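Insecticidal Delta-Endotoxin Cry8Ea1 (Bacillus Thuringiensis, PDB 3EB7) kills susceptible insect larvae, among them the soil-dwelling Holotrichia parallela, probably by inserting its helical domain into gut membranes to form pores, as in other three-domain Cry toxins. Local coordinates at residues 63-66 with 67-71; 123-126 with 127-130; 141-144 with 145-149; 219-222 with 223-226; 367-371 with 372-376. All blocks are in the same frame, centred on the assembly; numbering follows the deposited sequence.

Contact 1: 63-66 with 67-71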
loop_
_atom_site.group_PDB
_atom_site.type_symbol
_atom_site.label_atom_id
_atom_site.label_comp_id
_atom_site.label_asym_id
_atom_site.label_seq_id
_atom_site.Cartn_x
_atom_site.Cartn_y
_atom_site.Cartn_z
ATOM N N ILE A 63 24.726 -8.752 -3.683
ATOM C CA ILE A 63 24.416 -9.606 -4.833
ATOM C C ILE A 63 25.763 -9.931 -5.467
ATOM O O ILE A 63 26.608 -9.049 -5.555
ATOM C CB ILE A 63 23.437 -8.935 -5.873
ATOM C CG1 ILE A 63 22.059 -8.664 -5.212
ATOM C CG2 ILE A 63 23.232 -9.836 -7.106
ATOM C CD1 ILE A 63 21.222 -7.560 -5.894
ATOM N N ALA A 64 25.978 -11.193 -5.853
ATOM C CA ALA A 64 27.204 -11.593 -6.538
ATOM C C ALA A 64 27.326 -10.791 -7.835
ATOM O O ALA A 64 26.302 -10.492 -8.492
ATOM C CB ALA A 64 27.199 -13.079 -6.821
ATOM N N GLU A 65 28.568 -10.419 -8.161
ATOM C CA GLU A 65 28.921 -9.596 -9.333
ATOM C C GLU A 65 28.365 -10.141 -10.653
ATOM O O GLU A 65 27.852 -9.388 -11.499
ATOM C CB GLU A 65 30.448 -9.455 -9.455
ATOM C CG GLU A 65 30.899 -8.701 -10.740
ATOM C CD GLU A 65 30.448 -7.223 -10.787
ATOM O OE1 GLU A 65 30.442 -6.630 -11.887
ATOM O OE2 GLU A 65 30.105 -6.649 -9.731
ATOM N N TYR A 66 28.478 -11.453 -10.823
ATOM C CA TYR A 66 28.019 -12.087 -12.015
ATOM C C TYR A 66 26.529 -11.855 -12.166
ATOM O O TYR A 66 26.085 -11.474 -13.253
ATOM C CB TYR A 66 28.301 -13.582 -11.954
ATOM C CG TYR A 66 28.011 -14.280 -13.259
ATOM C CD1 TYR A 66 29.051 -14.614 -14.144
ATOM C CD2 TYR A 66 26.695 -14.634 -13.610
ATOM C CE1 TYR A 66 28.797 -15.275 -15.374
ATOM C CE2 TYR A 66 26.428 -15.294 -14.830
ATOM C CZ TYR A 66 27.487 -15.602 -15.703
ATOM O OH TYR A 66 27.215 -16.247 -16.897
ATOM N N ALA A 67 25.770 -12.124 -11.088
ATOM C CA ALA A 67 24.303 -11.944 -11.081
ATOM C C ALA A 67 23.899 -10.464 -11.277
ATOM O O ALA A 67 22.954 -10.177 -11.999
ATOM C CB ALA A 67 23.677 -12.512 -9.798
ATOM N N ARG A 68 24.627 -9.539 -10.650
ATOM C CA ARG A 68 24.347 -8.122 -10.847
ATOM C C ARG A 68 24.595 -7.688 -12.303
ATOM O O ARG A 68 23.711 -7.048 -12.939
ATOM C CB ARG A 68 25.164 -7.249 -9.898
ATOM C CG ARG A 68 24.949 -5.743 -10.124
ATOM C CD ARG A 68 25.872 -4.851 -9.258
ATOM N NE ARG A 68 26.207 -5.466 -7.978
ATOM C CZ ARG A 68 25.532 -5.286 -6.835
ATOM N NH1 ARG A 68 24.474 -4.463 -6.763
ATOM N NH2 ARG A 68 25.958 -5.920 -5.748
ATOM N N ALA A 69 25.789 -8.018 -12.810
ATOM C CA ALA A 69 26.217 -7.628 -14.175
ATOM C C ALA A 69 25.225 -8.072 -15.241
ATOM O O ALA A 69 24.866 -7.276 -16.121
ATOM C CB ALA A 69 27.595 -8.178 -14.504
ATOM N N LYS A 70 24.787 -9.332 -15.153
ATOM C CA LYS A 70 23.844 -9.897 -16.117
ATOM C C LYS A 70 22.456 -9.252 -16.085
ATOM O O LYS A 70 21.948 -8.839 -17.123
ATOM C CB LYS A 70 23.736 -11.394 -15.908
ATOM C CG LYS A 70 23.136 -12.141 -17.048
ATOM C CD LYS A 70 23.310 -13.657 -16.775
ATOM C CE LYS A 70 22.286 -14.485 -17.568
ATOM N NZ LYS A 70 22.510 -15.968 -17.466
ATOM N N ALA A 71 21.841 -9.166 -14.912
ATOM C CA ALA A 71 20.539 -8.497 -14.756
ATOM C C ALA A 71 20.600 -7.045 -15.296
ATOM O O ALA A 71 19.751 -6.628 -16.045
ATOM C CB ALA A 71 20.112 -8.518 -13.296
HETATM O O HOH W 1 28.656 -6.201 -6.903
#
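Ala-67 meets Ile-63 at the start of helix 65-93, one of the helices of the toxin's N-terminal bundle; Ile-63 stands just before the N-cap residue, Ala-64. The CB of Ala-67 packs against CG2 of Ile-63 at 3.8 Å. With CG1 beside the backbone N (chi1 -63°), CG2 lies anti to that N and beside the carbonyl carbon, on the side where the helix follows. Arg-68 does more. Its backbone N donates to the carbonyl of the N-cap residue, Ala-64 O, over 2.9 Å, while its side chain bends at chi3 and folds back over the start of the helix. There one face of the guanidinium lies against CB of Ile-63, and NH2 gives a weak hydrogen bond to Ile-63 O. The stronger partner of NH2 is Glu-56 of the preceding helix, which forms a salt bridge with it and also accepts the backbone N-H of Ile-63. One water accepts from Arg-68 NE at 2.8 Å and donates to Glu-65 OE2 at 3.2 Å, bridging two opposite charges too far apart for a salt bridge. Ala-69 N follows with a bond of 2.8 Å to Glu-65 O, and Lys-70 N with one of 3.1 Å to Tyr-66 O. The extended Lys-70 chain runs alongside the Tyr-66 ring, CD lying 4.0 Å from CE2.

Contact 2: 123-126 with 127-130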
loop_
_atom_site.group_PDB
_atom_site.type_symbol
_atom_site.label_atom_id
_atom_site.label_comp_id
_atom_site.label_asym_id
_atom_site.label_seq_id
_atom_site.Cartn_x
_atom_site.Cartn_y
_atom_site.Cartn_z
ATOM N N PHE A 123 16.136 -12.316 -12.271
ATOM C CA PHE A 123 15.678 -11.469 -11.175
ATOM C C PHE A 123 15.264 -12.277 -9.917
ATOM O O PHE A 123 14.683 -11.739 -8.959
ATOM C CB PHE A 123 14.547 -10.566 -11.684
ATOM C CG PHE A 123 14.833 -9.943 -13.043
ATOM C CD1 PHE A 123 13.812 -9.767 -13.966
ATOM C CD2 PHE A 123 16.147 -9.522 -13.388
ATOM C CE1 PHE A 123 14.059 -9.197 -15.227
ATOM C CE2 PHE A 123 16.419 -8.955 -14.650
ATOM C CZ PHE A 123 15.370 -8.794 -15.570
ATOM N N ARG A 124 15.575 -13.570 -9.914
ATOM C CA ARG A 124 15.302 -14.414 -8.756
ATOM C C ARG A 124 16.349 -15.510 -8.689
ATOM O O ARG A 124 16.036 -16.678 -8.379
ATOM C CB ARG A 124 13.893 -15.018 -8.806
ATOM C CG ARG A 124 13.567 -15.658 -10.131
ATOM C CD ARG A 124 12.449 -16.654 -9.995
ATOM N NE ARG A 124 11.927 -17.118 -11.281
ATOM C CZ ARG A 124 12.384 -18.172 -11.965
ATOM N NH1 ARG A 124 13.404 -18.907 -11.516
ATOM N NH2 ARG A 124 11.807 -18.476 -13.116
ATOM N N VAL A 125 17.599 -15.119 -8.953
ATOM C CA VAL A 125 18.741 -16.040 -8.853
ATOM C C VAL A 125 18.764 -16.647 -7.450
ATOM O O VAL A 125 18.595 -15.920 -6.432
ATOM C CB VAL A 125 20.088 -15.353 -9.188
ATOM C CG1 VAL A 125 21.287 -16.353 -9.057
ATOM C CG2 VAL A 125 20.026 -14.740 -10.568
ATOM N N THR A 126 18.938 -17.975 -7.415
ATOM C CA THR A 126 18.948 -18.780 -6.179
ATOM C C THR A 126 19.986 -18.226 -5.214
ATOM O O THR A 126 21.141 -18.103 -5.570
ATOM C CB THR A 126 19.259 -20.284 -6.477
ATOM O OG1 THR A 126 18.178 -20.862 -7.213
ATOM C CG2 THR A 126 19.465 -21.106 -5.187
ATOM N N GLY A 127 19.569 -17.932 -3.980
ATOM C CA GLY A 127 20.428 -17.269 -2.981
ATOM C C GLY A 127 20.299 -15.746 -2.938
ATOM O O GLY A 127 20.830 -15.136 -2.025
ATOM N N TYR A 128 19.579 -15.153 -3.913
ATOM C CA TYR A 128 19.490 -13.693 -4.115
ATOM C C TYR A 128 18.074 -13.230 -4.402
ATOM O O TYR A 128 17.857 -12.111 -4.833
ATOM C CB TYR A 128 20.426 -13.224 -5.252
ATOM C CG TYR A 128 21.876 -13.629 -5.008
ATOM C CD1 TYR A 128 22.470 -14.646 -5.751
ATOM C CD2 TYR A 128 22.626 -13.019 -4.014
ATOM C CE1 TYR A 128 23.784 -15.048 -5.526
ATOM C CE2 TYR A 128 23.938 -13.415 -3.758
ATOM C CZ TYR A 128 24.504 -14.440 -4.514
ATOM O OH TYR A 128 25.802 -14.819 -4.278
ATOM N N GLU A 129 17.100 -14.088 -4.155
ATOM C CA GLU A 129 15.722 -13.773 -4.452
ATOM C C GLU A 129 15.258 -12.510 -3.730
ATOM O O GLU A 129 14.493 -11.745 -4.281
ATOM C CB GLU A 129 14.836 -14.951 -4.060
ATOM C CG GLU A 129 15.168 -16.244 -4.773
ATOM C CD GLU A 129 16.110 -17.151 -3.986
ATOM O OE1 GLU A 129 16.828 -16.701 -3.043
ATOM O OE2 GLU A 129 16.121 -18.350 -4.330
ATOM N N VAL A 130 15.704 -12.327 -2.489
ATOM C CA VAL A 130 15.382 -11.132 -1.696
ATOM C C VAL A 130 16.106 -9.846 -2.192
ATOM O O VAL A 130 15.449 -8.874 -2.601
ATOM C CB VAL A 130 15.649 -11.355 -0.188
ATOM C CG1 VAL A 130 15.359 -10.060 0.623
ATOM C CG2 VAL A 130 14.842 -12.579 0.355
HETATM O O HOH W 2 13.449 -12.123 -6.727
#
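Val-125 and Tyr-128 close a type II beta turn in the loop between helices 99-119 and 133-153. One main-chain hydrogen bond closes the turn: Tyr-128 N donates to Val-125 O over 2.8 Å, with an N-H...O angle of 141°. Gly-127, third in the turn, has a positive phi of 93°, an angle at which a CB would run into Thr-126 O. Its N-H is turned to the carboxylate of Glu-129, which receives it through two weak bonds, 3.1 Å to OE1 and 3.5 Å to OE2. A bend at chi2 (95°) folds the glutamate back over the turn, bringing OE2 to 3.4 Å from Thr-126 CA and CG to 3.7 Å from Arg-124 O. A water joins the two limbs further back, donating to Phe-123 O and to Glu-129 O. The apolar part is small. Val-125 and Tyr-128 point the same way, and CG1 of the valine meets the ring edge in its plane, 3.9 Å from CD1. Beyond the turn, Glu-129 also touches Trp-185 of helix 161-191. Since the carboxylate shares the Gly-127 N-H between two weak bonds, it probably adds little beside the main-chain bond and the glycine conformation in setting the shape of the bend.

Contact 3: 141-144 with 145-149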
loop_
_atom_site.group_PDB
_atom_site.type_symbol
_atom_site.label_atom_id
_atom_site.label_comp_id
_atom_site.label_asym_id
_atom_site.label_seq_id
_atom_site.Cartn_x
_atom_site.Cartn_y
_atom_site.Cartn_z
ATOM N N ASN A 141 5.779 -6.461 -13.082
ATOM C CA ASN A 141 4.760 -5.441 -13.375
ATOM C C ASN A 141 4.727 -5.095 -14.873
ATOM O O ASN A 141 3.683 -5.159 -15.523
ATOM C CB ASN A 141 4.986 -4.197 -12.499
ATOM C CG ASN A 141 4.002 -3.064 -12.800
ATOM O OD1 ASN A 141 4.402 -1.948 -13.171
ATOM N ND2 ASN A 141 2.729 -3.324 -12.619
ATOM N N LEU A 142 5.883 -4.723 -15.417
ATOM C CA LEU A 142 6.001 -4.399 -16.828
ATOM C C LEU A 142 5.499 -5.513 -17.749
ATOM O O LEU A 142 4.772 -5.237 -18.730
ATOM C CB LEU A 142 7.441 -4.027 -17.173
ATOM C CG LEU A 142 7.913 -2.656 -16.692
ATOM C CD1 LEU A 142 9.411 -2.475 -17.028
ATOM C CD2 LEU A 142 7.049 -1.483 -17.249
ATOM N N HIS A 143 5.884 -6.756 -17.416
ATOM C CA HIS A 143 5.526 -7.930 -18.213
ATOM C C HIS A 143 4.023 -8.165 -18.265
ATOM O O HIS A 143 3.484 -8.417 -19.337
ATOM C CB HIS A 143 6.264 -9.195 -17.728
ATOM C CG HIS A 143 6.159 -10.343 -18.686
ATOM N ND1 HIS A 143 6.331 -11.656 -18.309
ATOM C CD2 HIS A 143 5.855 -10.366 -20.013
ATOM C CE1 HIS A 143 6.171 -12.432 -19.364
ATOM N NE2 HIS A 143 5.877 -11.674 -20.410
ATOM N N LEU A 144 3.333 -8.040 -17.135
ATOM C CA LEU A 144 1.880 -8.153 -17.093
ATOM C C LEU A 144 1.129 -7.004 -17.777
ATOM O O LEU A 144 -0.003 -7.200 -18.287
ATOM C CB LEU A 144 1.412 -8.243 -15.634
ATOM C CG LEU A 144 1.961 -9.391 -14.778
ATOM C CD1 LEU A 144 1.470 -9.285 -13.331
ATOM C CD2 LEU A 144 1.585 -10.753 -15.402
ATOM N N LEU A 145 1.700 -5.796 -17.778
ATOM C CA LEU A 145 1.077 -4.709 -18.521
ATOM C C LEU A 145 1.195 -4.928 -20.034
ATOM O O LEU A 145 0.323 -4.477 -20.813
ATOM C CB LEU A 145 1.752 -3.404 -18.180
ATOM C CG LEU A 145 1.444 -2.727 -16.854
ATOM C CD1 LEU A 145 2.596 -1.776 -16.547
ATOM C CD2 LEU A 145 0.082 -1.975 -16.975
ATOM N N LEU A 146 2.272 -5.606 -20.440
ATOM C CA LEU A 146 2.553 -5.883 -21.834
ATOM C C LEU A 146 1.523 -6.885 -22.339
ATOM O O LEU A 146 0.852 -6.663 -23.360
ATOM C CB LEU A 146 3.970 -6.466 -21.994
ATOM C CG LEU A 146 4.373 -6.718 -23.448
ATOM C CD1 LEU A 146 4.617 -5.428 -24.165
ATOM C CD2 LEU A 146 5.598 -7.593 -23.551
ATOM N N LEU A 147 1.379 -7.979 -21.600
ATOM C CA LEU A 147 0.368 -8.990 -21.888
ATOM C C LEU A 147 -1.046 -8.421 -21.949
ATOM O O LEU A 147 -1.885 -8.926 -22.687
ATOM C CB LEU A 147 0.481 -10.151 -20.900
ATOM C CG LEU A 147 1.352 -11.378 -21.297
ATOM C CD1 LEU A 147 2.226 -11.263 -22.568
ATOM C CD2 LEU A 147 2.195 -11.762 -20.136
ATOM N N LYS A 148 -1.316 -7.350 -21.222
ATOM C CA LYS A 148 -2.626 -6.695 -21.316
ATOM C C LYS A 148 -2.855 -5.939 -22.648
ATOM O O LYS A 148 -3.984 -5.841 -23.125
ATOM C CB LYS A 148 -2.819 -5.808 -20.119
ATOM C CG LYS A 148 -3.864 -4.759 -20.201
ATOM C CD LYS A 148 -3.572 -3.793 -19.045
ATOM C CE LYS A 148 -4.064 -2.398 -19.337
ATOM N NZ LYS A 148 -5.575 -2.388 -19.362
ATOM N N ASP A 149 -1.795 -5.424 -23.246
ATOM C CA ASP A 149 -1.891 -4.837 -24.584
ATOM C C ASP A 149 -2.319 -5.857 -25.643
ATOM O O ASP A 149 -3.136 -5.538 -26.537
ATOM C CB ASP A 149 -0.549 -4.223 -24.979
ATOM C CG ASP A 149 -0.053 -3.237 -23.962
ATOM O OD1 ASP A 149 -0.872 -2.731 -23.163
ATOM O OD2 ASP A 149 1.163 -2.975 -23.957
#
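Leu-147 N bonds to His-143 O over 3.1 Å and at 172°, the straightest of the backbone hydrogen bonds that join the two halves of this stretch of helix 133-153. Leu-145 N to Asn-141 O, also 3.1 Å, continues the i to i+4 pattern. His-143 O takes a second, weak bond from Leu-146 N, and Lys-148 N approaches Leu-144 O from above the carbonyl plane. The polar side chains look outward for their partners. The imidazole of His-143 is held at both nitrogens, ND1 with the hydroxyl of Tyr-178 and NE2 with Asp-113, and its ring also stacks with Phe-116. Within the helix, Leu-147 sends CD2 over a face of that imidazole in a CH-pi contact, 4.0 Å from the centroid and displaced toward the rim. CG of His-143 lies opposite the backbone N (chi1 -168°), which carries the ring along the helix to meet this methyl. On another side CD1 of Leu-145 packs 3.8 Å from OD1 of Asn-141, whose ND2 is hydrogen-bonded to the hydroxyl of Tyr-225. Leu-146 faces helix 99-119, and Leu-145 faces Leu-36 of helix 26-40. This whole stretch of helix is buried, as expected of the central helix of a Cry toxin bundle. With both ring nitrogens bonded and a methyl on one face, the imidazole's rotation is fixed, and the nearby carboxylate probably favours a proton on NE2.

Contact 4: 219-222 with 223-226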
loop_
_atom_site.group_PDB
_atom_site.type_symbol
_atom_site.label_atom_id
_atom_site.label_comp_id
_atom_site.label_asym_id
_atom_site.label_seq_id
_atom_site.Cartn_x
_atom_site.Cartn_y
_atom_site.Cartn_z
ATOM N N MET A 219 2.295 -5.095 -6.729
ATOM C CA MET A 219 1.786 -6.442 -6.898
ATOM C C MET A 219 0.267 -6.471 -6.658
ATOM O O MET A 219 -0.461 -7.150 -7.367
ATOM C CB MET A 219 2.580 -7.384 -5.968
ATOM C CG MET A 219 2.100 -8.829 -5.933
ATOM S SD MET A 219 0.887 -9.096 -4.606
ATOM C CE MET A 219 1.616 -8.287 -3.209
ATOM N N THR A 220 -0.210 -5.705 -5.673
ATOM C CA THR A 220 -1.643 -5.612 -5.346
ATOM C C THR A 220 -2.470 -5.233 -6.588
ATOM O O THR A 220 -3.630 -5.646 -6.722
ATOM C CB THR A 220 -1.908 -4.589 -4.172
ATOM O OG1 THR A 220 -1.131 -4.953 -3.043
ATOM C CG2 THR A 220 -3.365 -4.582 -3.737
ATOM N N LEU A 221 -1.869 -4.474 -7.506
ATOM C CA LEU A 221 -2.605 -3.973 -8.668
ATOM C C LEU A 221 -2.638 -4.976 -9.841
ATOM O O LEU A 221 -3.422 -4.803 -10.794
ATOM C CB LEU A 221 -2.040 -2.614 -9.108
ATOM C CG LEU A 221 -1.927 -1.520 -8.023
ATOM C CD1 LEU A 221 -1.233 -0.311 -8.579
ATOM C CD2 LEU A 221 -3.322 -1.107 -7.550
ATOM N N PHE A 222 -1.795 -6.025 -9.757
ATOM C CA PHE A 222 -1.655 -7.019 -10.846
ATOM C C PHE A 222 -2.981 -7.589 -11.381
ATOM O O PHE A 222 -3.114 -7.773 -12.593
ATOM C CB PHE A 222 -0.717 -8.177 -10.451
ATOM C CG PHE A 222 0.753 -7.798 -10.380
ATOM C CD1 PHE A 222 1.683 -8.707 -9.866
ATOM C CD2 PHE A 222 1.212 -6.540 -10.838
ATOM C CE1 PHE A 222 3.018 -8.400 -9.792
ATOM C CE2 PHE A 222 2.570 -6.230 -10.781
ATOM C CZ PHE A 222 3.468 -7.152 -10.240
ATOM N N PRO A 223 -3.948 -7.913 -10.482
ATOM C CA PRO A 223 -5.230 -8.473 -10.986
ATOM C C PRO A 223 -6.024 -7.534 -11.874
ATOM O O PRO A 223 -6.824 -7.987 -12.713
ATOM C CB PRO A 223 -6.028 -8.757 -9.692
ATOM C CG PRO A 223 -4.960 -8.854 -8.603
ATOM C CD PRO A 223 -3.917 -7.863 -9.002
ATOM N N MET A 224 -5.841 -6.233 -11.695
ATOM C CA MET A 224 -6.604 -5.271 -12.482
ATOM C C MET A 224 -6.003 -5.070 -13.878
ATOM O O MET A 224 -6.527 -4.265 -14.674
ATOM C CB MET A 224 -6.793 -3.950 -11.749
ATOM C CG MET A 224 -7.849 -3.963 -10.628
ATOM S SD MET A 224 -7.338 -4.987 -9.214
ATOM C CE MET A 224 -6.370 -3.820 -8.245
ATOM N N TYR A 225 -4.927 -5.804 -14.189
ATOM C CA TYR A 225 -4.409 -5.819 -15.573
ATOM C C TYR A 225 -5.123 -6.841 -16.436
ATOM O O TYR A 225 -4.855 -6.933 -17.634
ATOM C CB TYR A 225 -2.920 -6.099 -15.629
ATOM C CG TYR A 225 -2.058 -5.136 -14.870
ATOM C CD1 TYR A 225 -0.748 -5.502 -14.507
ATOM C CD2 TYR A 225 -2.551 -3.854 -14.489
ATOM C CE1 TYR A 225 0.062 -4.641 -13.808
ATOM C CE2 TYR A 225 -1.751 -2.972 -13.766
ATOM C CZ TYR A 225 -0.436 -3.382 -13.435
ATOM O OH TYR A 225 0.361 -2.534 -12.746
ATOM N N ASP A 226 -6.008 -7.614 -15.813
ATOM C CA ASP A 226 -6.923 -8.522 -16.485
ATOM C C ASP A 226 -8.085 -7.708 -17.071
ATOM O O ASP A 226 -8.947 -7.202 -16.347
ATOM C CB ASP A 226 -7.422 -9.544 -15.467
ATOM C CG ASP A 226 -8.402 -10.542 -16.035
ATOM O OD1 ASP A 226 -8.788 -11.398 -15.247
ATOM O OD2 ASP A 226 -8.782 -10.511 -17.233
#
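The end of helix 198-220, the last long helix of the N-terminal bundle, tightens here into a 3-10 turn, and Leu-221 and Phe-222 are the residues that receive its hydrogen bonds. Met-224 N donates to Leu-221 O over 3.0 Å, and Tyr-225 N to Phe-222 O over 3.1 Å. Both bonds span three residues, and in both the donor sits well above the carbonyl plane. Pro-223, lacking an N-H, cannot give the i to i+4 bond to Met-219 O, which accepts from Phe-222 N instead; its CD packs 3.2 Å from Thr-220 O and 3.5 Å from CB of Phe-222. The i to i+3 bonding is what defines a 3-10 turn, and it leads the chain out of the bundle toward strand 234-235 and the next domain. Around this turn the side chains wrap closely. The Met-224 chain bends at chi2 and chi3 and curls back, so that CE comes 3.6 Å from Thr-220 O and 4.1 Å from CD2 of Leu-221. Tyr-225 lays one face of its ring over the turn, with Leu-221 O and CA of Phe-222 both above that face, nearer the rim than the centre. Its chi1 of -58° sets CG beside its own backbone N, folding the ring back along the chain. The rings of Tyr-225 and Phe-222 are skewed to each other, CE1 meeting CD2 at 3.7 Å. Both rings pack on helix 133-153, on Leu-144 among others, while Leu-221 packs on Ile-17 and Leu-18 of helix 2-20, and the OH of Tyr-225 is hydrogen-bonded to Asn-141 ND2.

Contact 5: 367-371 with 372-376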
loop_
_atom_site.group_PDB
_atom_site.type_symbol
_atom_site.label_atom_id
_atom_site.label_comp_id
_atom_site.label_asym_id
_atom_site.label_seq_id
_atom_site.Cartn_x
_atom_site.Cartn_y
_atom_site.Cartn_z
ATOM N N ASP A 367 2.117 19.396 8.254
ATOM C CA ASP A 367 1.539 20.118 7.129
ATOM C C ASP A 367 0.274 19.410 6.723
ATOM O O ASP A 367 0.297 18.219 6.458
ATOM C CB ASP A 367 2.492 20.193 5.961
ATOM C CG ASP A 367 3.746 20.991 6.270
ATOM O OD1 ASP A 367 3.681 21.999 7.020
ATOM O OD2 ASP A 367 4.804 20.642 5.712
ATOM N N ALA A 368 -0.833 20.141 6.709
ATOM C CA ALA A 368 -2.127 19.537 6.509
ATOM C C ALA A 368 -2.943 20.246 5.435
ATOM O O ALA A 368 -2.820 21.468 5.215
ATOM C CB ALA A 368 -2.915 19.502 7.844
ATOM N N ILE A 369 -3.775 19.450 4.770
ATOM C CA ILE A 369 -4.771 19.943 3.842
ATOM C C ILE A 369 -6.105 19.219 4.063
ATOM O O ILE A 369 -6.148 18.060 4.456
ATOM C CB ILE A 369 -4.292 19.789 2.361
ATOM C CG1 ILE A 369 -5.192 20.561 1.394
ATOM C CG2 ILE A 369 -4.185 18.297 1.939
ATOM C CD1 ILE A 369 -4.580 20.659 0.008
ATOM N N TYR A 370 -7.183 19.933 3.807
ATOM C CA TYR A 370 -8.544 19.424 3.813
ATOM C C TYR A 370 -8.898 18.981 2.393
ATOM O O TYR A 370 -9.086 19.830 1.517
ATOM C CB TYR A 370 -9.399 20.599 4.180
ATOM C CG TYR A 370 -10.500 20.293 5.063
ATOM C CD1 TYR A 370 -10.284 20.014 6.419
ATOM C CD2 TYR A 370 -11.794 20.294 4.562
ATOM C CE1 TYR A 370 -11.335 19.733 7.262
ATOM C CE2 TYR A 370 -12.889 20.010 5.396
ATOM C CZ TYR A 370 -12.651 19.716 6.729
ATOM O OH TYR A 370 -13.747 19.413 7.498
ATOM N N PRO A 371 -8.968 17.650 2.125
ATOM C CA PRO A 371 -9.155 17.320 0.704
ATOM C C PRO A 371 -10.488 17.757 0.110
ATOM O O PRO A 371 -10.579 17.841 -1.100
ATOM C CB PRO A 371 -8.983 15.792 0.644
ATOM C CG PRO A 371 -9.262 15.328 2.010
ATOM C CD PRO A 371 -8.858 16.438 2.957
ATOM N N ASP A 372 -11.493 18.049 0.939
ATOM C CA ASP A 372 -12.772 18.615 0.461
ATOM C C ASP A 372 -12.599 19.915 -0.335
ATOM O O ASP A 372 -12.781 19.949 -1.563
ATOM C CB ASP A 372 -13.740 18.860 1.633
ATOM C CG ASP A 372 -14.802 17.792 1.728
ATOM O OD1 ASP A 372 -15.930 18.044 1.219
ATOM O OD2 ASP A 372 -14.515 16.685 2.267
ATOM N N ASN A 373 -12.216 20.967 0.379
ATOM C CA ASN A 373 -12.099 22.303 -0.172
ATOM C C ASN A 373 -10.655 22.754 -0.423
ATOM O O ASN A 373 -10.433 23.913 -0.763
ATOM C CB ASN A 373 -12.797 23.281 0.769
ATOM C CG ASN A 373 -12.235 23.254 2.181
ATOM O OD1 ASN A 373 -12.931 23.557 3.141
ATOM N ND2 ASN A 373 -10.979 22.908 2.311
ATOM N N LYS A 374 -9.682 21.859 -0.243
ATOM C CA LYS A 374 -8.257 22.173 -0.480
ATOM C C LYS A 374 -7.670 23.294 0.428
ATOM O O LYS A 374 -6.658 23.931 0.107
ATOM C CB LYS A 374 -8.011 22.491 -1.964
ATOM C CG LYS A 374 -8.509 21.433 -2.944
ATOM C CD LYS A 374 -8.041 19.977 -2.647
ATOM C CE LYS A 374 -8.696 19.009 -3.687
ATOM N NZ LYS A 374 -8.755 17.534 -3.313
ATOM N N TYR A 375 -8.315 23.535 1.556
ATOM C CA TYR A 375 -7.804 24.465 2.528
ATOM C C TYR A 375 -6.577 23.873 3.271
ATOM O O TYR A 375 -6.642 22.782 3.823
ATOM C CB TYR A 375 -8.918 24.904 3.479
ATOM C CG TYR A 375 -8.395 25.765 4.588
ATOM C CD1 TYR A 375 -8.080 27.106 4.364
ATOM C CD2 TYR A 375 -8.180 25.228 5.866
ATOM C CE1 TYR A 375 -7.556 27.893 5.377
ATOM C CE2 TYR A 375 -7.672 26.001 6.882
ATOM C CZ TYR A 375 -7.364 27.335 6.630
ATOM O OH TYR A 375 -6.851 28.096 7.633
ATOM N N LYS A 376 -5.466 24.622 3.255
ATOM C CA LYS A 376 -4.185 24.214 3.844
ATOM C C LYS A 376 -3.865 24.944 5.138
ATOM O O LYS A 376 -4.167 26.130 5.304
ATOM C CB LYS A 376 -3.048 24.474 2.856
ATOM C CG LYS A 376 -3.149 23.686 1.559
ATOM C CD LYS A 376 -1.965 24.002 0.646
ATOM C CE LYS A 376 -1.916 25.489 0.305
ATOM N NZ LYS A 376 -3.101 25.925 -0.526
#
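Tyr-370 N gives a 2.9 Å hydrogen bond to Tyr-375 O at 160°, joining the two arms of a beta hairpin at its loop. The same carbonyl oxygen lies 3.4 Å from CA of Ile-369, in a CA-H...O contact. Across the loop Lys-374 N donates weakly to Tyr-370 O. The lysine's side chain bends at chi2 (-51°) and turns back, so that NZ donates to Pro-371 O at 2.9 Å, in the carbonyl plane and on a lone pair. Lys-374 is thus bonded to residues 370 and 371 by both its main chain and its ammonium group. Where the arms pair, Ile-369 and Lys-376 form an antiparallel non-hydrogen-bonded pair whose side chains run alongside each other, CG of the lysine 3.7 Å from both CG1 and CD1 of the isoleucine. The hairpin links strand 357-369 to the edge strand 376-381 of a four-stranded sheet in the second domain, whose antiparallel sheets form the beta prism of three-domain Cry toxins. On the other flank of 357-369 runs strand 340-352, whose Tyr-342 touches Ile-369; Lys-376 makes a cation-pi contact with Tyr-409 of the short helix 408-411, and Tyr-370 meets Phe-339 edge-to-face.

Overall arrangement
Contacts 1 to 4 lie in the N-terminal helical domain and form two touching pairs. Contacts 1 and 2 have centres about 10 Å apart: Ala-64 CB meets Tyr-128 OH at 3.4 Å, and Ala-71 packs on Phe-123, so the start of helix 65-93 rests on the 123-130 loop. Contacts 3 and 4 are equally close, centre to centre; Asn-141 ND2 and Tyr-225 OH make a probable hydrogen bond of 2.5 Å, and Leu-144 packs on Phe-222. Between the pairs, contacts 2 and 3 come within about 8 Å at their nearest atoms. Contact 5, in the second domain, is remote, its centre about 47 Å from that of contact 1 and 31 Å from that of contact 4.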